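Local coordinates for protein sulfotransferase (Mycobacterium tuberculosis, PDB 2ZQ5) that probably transfers a sulfuryl group from a donor such as PAPS to an acceptor substrate, at residues A20-D34 against R66-K80. Sequence-based numbering, arbitrary orientation.
Sequences ATKLVGLDDFGTDDD and RGALVARLLSQSAWK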
loop_
_atom_site.group_PDB
_atom_site.type_symbol
_atom_site.label_atom_id
_atom_site.label_comp_id
_atom_site.label_asym_id
_atom_site.label_seq_id
_atom_site.Cartn_x
_atom_site.Cartn_y
_atom_site.Cartn_z
ATOM N N ALA A 20 0.450 13.700 -17.344
ATOM C CA ALA A 20 1.457 13.663 -16.291
ATOM C C ALA A 20 2.556 14.660 -16.641
ATOM O O ALA A 20 2.981 15.453 -15.801
ATOM C CB ALA A 20 2.039 12.258 -16.164
ATOM N N THR A 21 3.008 14.615 -17.889
ATOM C CA THR A 21 4.052 15.524 -18.349
ATOM C C THR A 21 3.582 16.976 -18.328
ATOM O O THR A 21 4.359 17.885 -18.033
ATOM C CB THR A 21 4.510 15.157 -19.775
ATOM O OG1 THR A 21 5.218 13.912 -19.737
ATOM C CG2 THR A 21 5.421 16.237 -20.345
ATOM N N LYS A 22 2.310 17.197 -18.634
ATOM C CA LYS A 22 1.767 18.548 -18.642
ATOM C C LYS A 22 1.796 19.151 -17.241
ATOM O O LYS A 22 2.072 20.338 -17.071
ATOM C CB LYS A 22 0.332 18.534 -19.172
ATOM C CG LYS A 22 -0.327 19.903 -19.252
ATOM C CD LYS A 22 -1.769 19.777 -19.714
ATOM C CE LYS A 22 -2.473 21.121 -19.745
ATOM N NZ LYS A 22 -3.908 20.969 -20.118
ATOM N N LEU A 23 1.534 18.321 -16.237
ATOM C CA LEU A 23 1.506 18.784 -14.856
ATOM C C LEU A 23 2.864 19.174 -14.265
ATOM O O LEU A 23 2.998 20.247 -13.679
ATOM C CB LEU A 23 0.847 17.723 -13.967
ATOM C CG LEU A 23 0.602 18.109 -12.508
ATOM C CD1 LEU A 23 -0.368 19.281 -12.440
ATOM C CD2 LEU A 23 0.039 16.912 -11.753
ATOM N N VAL A 24 3.871 18.317 -14.418
ATOM C CA VAL A 24 5.185 18.606 -13.848
ATOM C C VAL A 24 6.281 18.988 -14.841
ATOM O O VAL A 24 7.349 19.452 -14.436
ATOM C CB VAL A 24 5.689 17.425 -12.988
ATOM C CG1 VAL A 24 4.798 17.262 -11.763
ATOM C CG2 VAL A 24 5.703 16.143 -13.807
ATOM N N GLY A 25 6.027 18.791 -16.130
ATOM C CA GLY A 25 7.016 19.154 -17.131
ATOM C C GLY A 25 8.111 18.132 -17.368
ATOM O O GLY A 25 9.050 18.390 -18.121
ATOM N N LEU A 26 8.002 16.974 -16.726
ATOM C CA LEU A 26 8.987 15.909 -16.888
ATOM C C LEU A 26 8.481 14.920 -17.935
ATOM O O LEU A 26 7.270 14.703 -18.050
ATOM C CB LEU A 26 9.196 15.183 -15.557
ATOM C CG LEU A 26 9.663 16.032 -14.376
ATOM C CD1 LEU A 26 9.664 15.184 -13.114
ATOM C CD2 LEU A 26 11.054 16.583 -14.660
ATOM N N ASP A 27 9.389 14.319 -18.699
ATOM C CA ASP A 27 8.975 13.361 -19.716
ATOM C C ASP A 27 9.782 12.066 -19.773
ATOM O O ASP A 27 9.589 11.261 -20.680
ATOM C CB ASP A 27 8.973 14.014 -21.102
ATOM C CG ASP A 27 10.293 14.665 -21.442
ATOM O OD1 ASP A 27 11.346 14.066 -21.150
ATOM O OD2 ASP A 27 10.276 15.777 -22.012
ATOM N N ASP A 28 10.685 11.865 -18.817
ATOM C CA ASP A 28 11.469 10.633 -18.781
ATOM C C ASP A 28 10.773 9.668 -17.828
ATOM O O ASP A 28 10.908 9.770 -16.611
ATOM C CB ASP A 28 12.897 10.896 -18.294
ATOM C CG ASP A 28 13.753 9.639 -18.289
ATOM O OD1 ASP A 28 13.231 8.546 -18.596
ATOM O OD2 ASP A 28 14.957 9.739 -17.980
ATOM N N PHE A 29 10.013 8.739 -18.397
ATOM C CA PHE A 29 9.279 7.757 -17.608
ATOM C C PHE A 29 10.148 6.544 -17.306
ATOM O O PHE A 29 9.690 5.579 -16.696
ATOM C CB PHE A 29 8.020 7.328 -18.367
ATOM C CG PHE A 29 7.006 8.427 -18.526
ATOM C CD1 PHE A 29 6.019 8.625 -17.565
ATOM C CD2 PHE A 29 7.055 9.283 -19.624
ATOM C CE1 PHE A 29 5.094 9.660 -17.693
ATOM C CE2 PHE A 29 6.136 10.322 -19.761
ATOM C CZ PHE A 29 5.153 10.511 -18.794
ATOM N N GLY A 30 11.409 6.604 -17.726
ATOM C CA GLY A 30 12.320 5.499 -17.495
ATOM C C GLY A 30 12.021 4.345 -18.428
ATOM O O GLY A 30 11.141 4.443 -19.283
ATOM N N THR A 31 12.759 3.251 -18.277
ATOM C CA THR A 31 12.543 2.083 -19.112
ATOM C C THR A 31 11.279 1.375 -18.644
ATOM O O THR A 31 10.732 1.691 -17.588
ATOM C CB THR A 31 13.716 1.094 -19.021
ATOM O OG1 THR A 31 13.796 0.571 -17.691
ATOM C CG2 THR A 31 15.024 1.788 -19.371
ATOM N N ASP A 32 10.822 0.415 -19.435
ATOM C CA ASP A 32 9.622 -0.341 -19.113
ATOM C C ASP A 32 10.022 -1.708 -18.557
ATOM O O ASP A 32 9.376 -2.719 -18.831
ATOM C CB ASP A 32 8.765 -0.479 -20.379
ATOM C CG ASP A 32 7.445 -1.182 -20.129
ATOM O OD1 ASP A 32 6.774 -0.863 -19.126
ATOM O OD2 ASP A 32 7.072 -2.046 -20.952
ATOM N N ASP A 33 11.090 -1.726 -17.764
ATOM C CA ASP A 33 11.575 -2.965 -17.172
ATOM C C ASP A 33 10.636 -3.525 -16.113
ATOM O O ASP A 33 10.724 -4.702 -15.763
ATOM C CB ASP A 33 12.970 -2.769 -16.568
ATOM C CG ASP A 33 14.040 -2.587 -17.626
ATOM O OD1 ASP A 33 14.065 -3.385 -18.588
ATOM O OD2 ASP A 33 14.860 -1.655 -17.494
ATOM N N ASP A 34 9.739 -2.690 -15.596
ATOM C CA ASP A 34 8.792 -3.164 -14.594
ATOM C C ASP A 34 7.439 -3.497 -15.219
ATOM O O ASP A 34 6.466 -3.775 -14.519
ATOM C CB ASP A 34 8.651 -2.149 -13.445
ATOM C CG ASP A 34 8.215 -0.772 -13.908
ATOM O OD1 ASP A 34 8.351 -0.455 -15.107
ATOM O OD2 ASP A 34 7.748 0.006 -13.046
ATOM N N ARG A 66 -3.090 9.291 -13.392
ATOM C CA ARG A 66 -2.157 10.340 -13.781
ATOM C C ARG A 66 -1.190 10.525 -12.613
ATOM O O ARG A 66 0.010 10.725 -12.809
ATOM C CB ARG A 66 -2.883 11.661 -14.042
ATOM C CG ARG A 66 -1.941 12.763 -14.515
ATOM C CD ARG A 66 -2.603 14.134 -14.526
ATOM N NE ARG A 66 -2.904 14.594 -13.174
ATOM C CZ ARG A 66 -3.384 15.797 -12.881
ATOM N NH1 ARG A 66 -3.623 16.673 -13.849
ATOM N NH2 ARG A 66 -3.624 16.127 -11.618
ATOM N N GLY A 67 -1.723 10.446 -11.394
ATOM C CA GLY A 67 -0.901 10.608 -10.209
ATOM C C GLY A 67 0.184 9.556 -10.107
ATOM O O GLY A 67 1.299 9.847 -9.677
ATOM N N ALA A 68 -0.141 8.329 -10.492
ATOM C CA ALA A 68 0.826 7.243 -10.449
ATOM C C ALA A 68 1.966 7.532 -11.422
ATOM O O ALA A 68 3.133 7.299 -11.107
ATOM C CB ALA A 68 0.150 5.924 -10.803
ATOM N N LEU A 69 1.629 8.046 -12.601
ATOM C CA LEU A 69 2.636 8.358 -13.606
ATOM C C LEU A 69 3.466 9.577 -13.219
ATOM O O LEU A 69 4.653 9.646 -13.531
ATOM C CB LEU A 69 1.983 8.573 -14.976
ATOM C CG LEU A 69 1.360 7.316 -15.595
ATOM C CD1 LEU A 69 0.899 7.634 -17.013
ATOM C CD2 LEU A 69 2.377 6.184 -15.616
ATOM N N VAL A 70 2.848 10.538 -12.540
ATOM C CA VAL A 70 3.588 11.714 -12.102
ATOM C C VAL A 70 4.611 11.263 -11.062
ATOM O O VAL A 70 5.759 11.706 -11.077
ATOM C CB VAL A 70 2.658 12.781 -11.484
ATOM C CG1 VAL A 70 3.483 13.839 -10.759
ATOM C CG2 VAL A 70 1.829 13.433 -12.580
ATOM N N ALA A 71 4.194 10.370 -10.165
ATOM C CA ALA A 71 5.085 9.849 -9.131
ATOM C C ALA A 71 6.242 9.107 -9.797
ATOM O O ALA A 71 7.394 9.201 -9.359
ATOM C CB ALA A 71 4.316 8.907 -8.194
ATOM N N ARG A 72 5.927 8.362 -10.851
ATOM C CA ARG A 72 6.937 7.618 -11.591
ATOM C C ARG A 72 7.973 8.608 -12.136
ATOM O O ARG A 72 9.180 8.392 -12.015
ATOM C CB ARG A 72 6.285 6.850 -12.747
ATOM C CG ARG A 72 7.234 5.904 -13.453
ATOM C CD ARG A 72 6.604 5.258 -14.687
ATOM N NE ARG A 72 7.573 4.376 -15.330
ATOM C CZ ARG A 72 7.830 3.130 -14.941
ATOM N NH1 ARG A 72 7.174 2.595 -13.918
ATOM N NH2 ARG A 72 8.782 2.435 -15.545
ATOM N N LEU A 73 7.491 9.697 -12.728
ATOM C CA LEU A 73 8.369 10.729 -13.278
ATOM C C LEU A 73 9.242 11.360 -12.199
ATOM O O LEU A 73 10.427 11.607 -12.423
ATOM C CB LEU A 73 7.545 11.827 -13.956
ATOM C CG LEU A 73 6.883 11.495 -15.296
ATOM C CD1 LEU A 73 5.867 12.575 -15.642
ATOM C CD2 LEU A 73 7.944 11.372 -16.385
ATOM N N LEU A 74 8.658 11.628 -11.033
ATOM C CA LEU A 74 9.401 12.237 -9.935
ATOM C C LEU A 74 10.522 11.326 -9.443
ATOM O O LEU A 74 11.624 11.795 -9.163
ATOM C CB LEU A 74 8.465 12.584 -8.771
ATOM C CG LEU A 74 7.446 13.700 -9.040
ATOM C CD1 LEU A 74 6.477 13.808 -7.870
ATOM C CD2 LEU A 74 8.166 15.023 -9.260
ATOM N N SER A 75 10.249 10.030 -9.339
ATOM C CA SER A 75 11.276 9.088 -8.895
ATOM C C SER A 75 12.405 8.992 -9.918
ATOM O O SER A 75 13.580 8.991 -9.552
ATOM C CB SER A 75 10.677 7.696 -8.664
ATOM O OG SER A 75 10.017 7.621 -7.411
ATOM N N GLN A 76 12.050 8.910 -11.197
ATOM C CA GLN A 76 13.050 8.814 -12.258
ATOM C C GLN A 76 13.989 10.018 -12.203
ATOM O O GLN A 76 15.211 9.876 -12.308
ATOM C CB GLN A 76 12.367 8.743 -13.625
ATOM C CG GLN A 76 13.323 8.510 -14.787
ATOM C CD GLN A 76 14.183 7.279 -14.589
ATOM O OE1 GLN A 76 13.678 6.195 -14.300
ATOM N NE2 GLN A 76 15.495 7.440 -14.742
ATOM N N SER A 77 13.412 11.202 -12.033
ATOM C CA SER A 77 14.203 12.424 -11.952
ATOM C C SER A 77 15.048 12.440 -10.682
ATOM O O SER A 77 16.207 12.860 -10.702
ATOM C CB SER A 77 13.286 13.649 -11.979
ATOM O OG SER A 77 14.046 14.848 -11.956
ATOM N N ALA A 78 14.471 11.983 -9.575
ATOM C CA ALA A 78 15.192 11.954 -8.311
ATOM C C ALA A 78 16.424 11.054 -8.394
ATOM O O ALA A 78 17.476 11.387 -7.847
ATOM C CB ALA A 78 14.271 11.481 -7.189
ATOM N N TRP A 79 16.294 9.916 -9.070
ATOM C CA TRP A 79 17.422 9.000 -9.206
ATOM C C TRP A 79 18.566 9.645 -9.982
ATOM O O TRP A 79 19.735 9.367 -9.715
ATOM C CB TRP A 79 16.988 7.692 -9.884
ATOM C CG TRP A 79 16.088 6.844 -9.022
ATOM C CD1 TRP A 79 16.203 6.639 -7.676
ATOM C CD2 TRP A 79 14.954 6.081 -9.450
ATOM N NE1 TRP A 79 15.205 5.796 -7.238
ATOM C CE2 TRP A 79 14.426 5.440 -8.306
ATOM C CE3 TRP A 79 14.331 5.876 -10.689
ATOM C CZ2 TRP A 79 13.300 4.607 -8.363
ATOM C CZ3 TRP A 79 13.213 5.048 -10.745
ATOM C CH2 TRP A 79 12.711 4.424 -9.587
ATOM N N LYS A 80 18.227 10.503 -10.940
ATOM C CA LYS A 80 19.236 11.199 -11.735
ATOM C C LYS A 80 19.910 12.259 -10.876
ATOM O O LYS A 80 21.111 12.508 -10.995
ATOM C CB LYS A 80 18.597 11.891 -12.932
ATOM C CG LYS A 80 18.069 10.978 -14.007
ATOM C CD LYS A 80 17.472 11.827 -15.111
ATOM C CE LYS A 80 16.909 10.996 -16.237
ATOM N NZ LYS A 80 16.258 11.885 -17.238
HETATM O O HOH W 1 11.363 12.018 -15.030
HETATM O O HOH W 2 11.164 5.479 -14.018
#
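Leu73 is the bump round which Ala20, Val24 and residues 26-29 fold. Its CD2 stands over the centre of the Phe29 ring, 3.5 Å from the centroid and 10° off the normal, a CH-pi contact, while CD1 reaches in among Ala20, Val24 and the carbonyl of Leu26. With CG beside its own backbone N (chi1 -66°), Phe29 lays this ring across Leu73, and His17 meets the ring edge-to-face. In the reverse sense, Ala20 is a small knob in the hole between Arg66, Leu69, Val70 and Leu73, its CB 3.8 Å from Val70 CG2, where residues 20-24 cross residues 66-80 at -60°. Leu23 CD2 lies over one face of the Arg66 guanidinium. Extended from CG to NE, Arg72 gives NE to Phe29 O (2.8 Å) and grips Asp34 end-on: NH1 to OD2 (2.8 Å) is nearly straight and in the guanidinium plane, NH2 to OD1 (3.0 Å) tilted from it. Ser181 also bonds Asp34 OD2, and Tyr36 adds a cation-pi contact to Arg72. Lys80 NZ bridges to Asp28 OD2 (2.6 Å), and Asp28 OD1 closes an Asx turn onto Gly30 N. Apolar packing round Leu73 is thus joined by salt bridges at Asp28 and Asp34, and the buried Arg72 charge is probably balanced by Asp34.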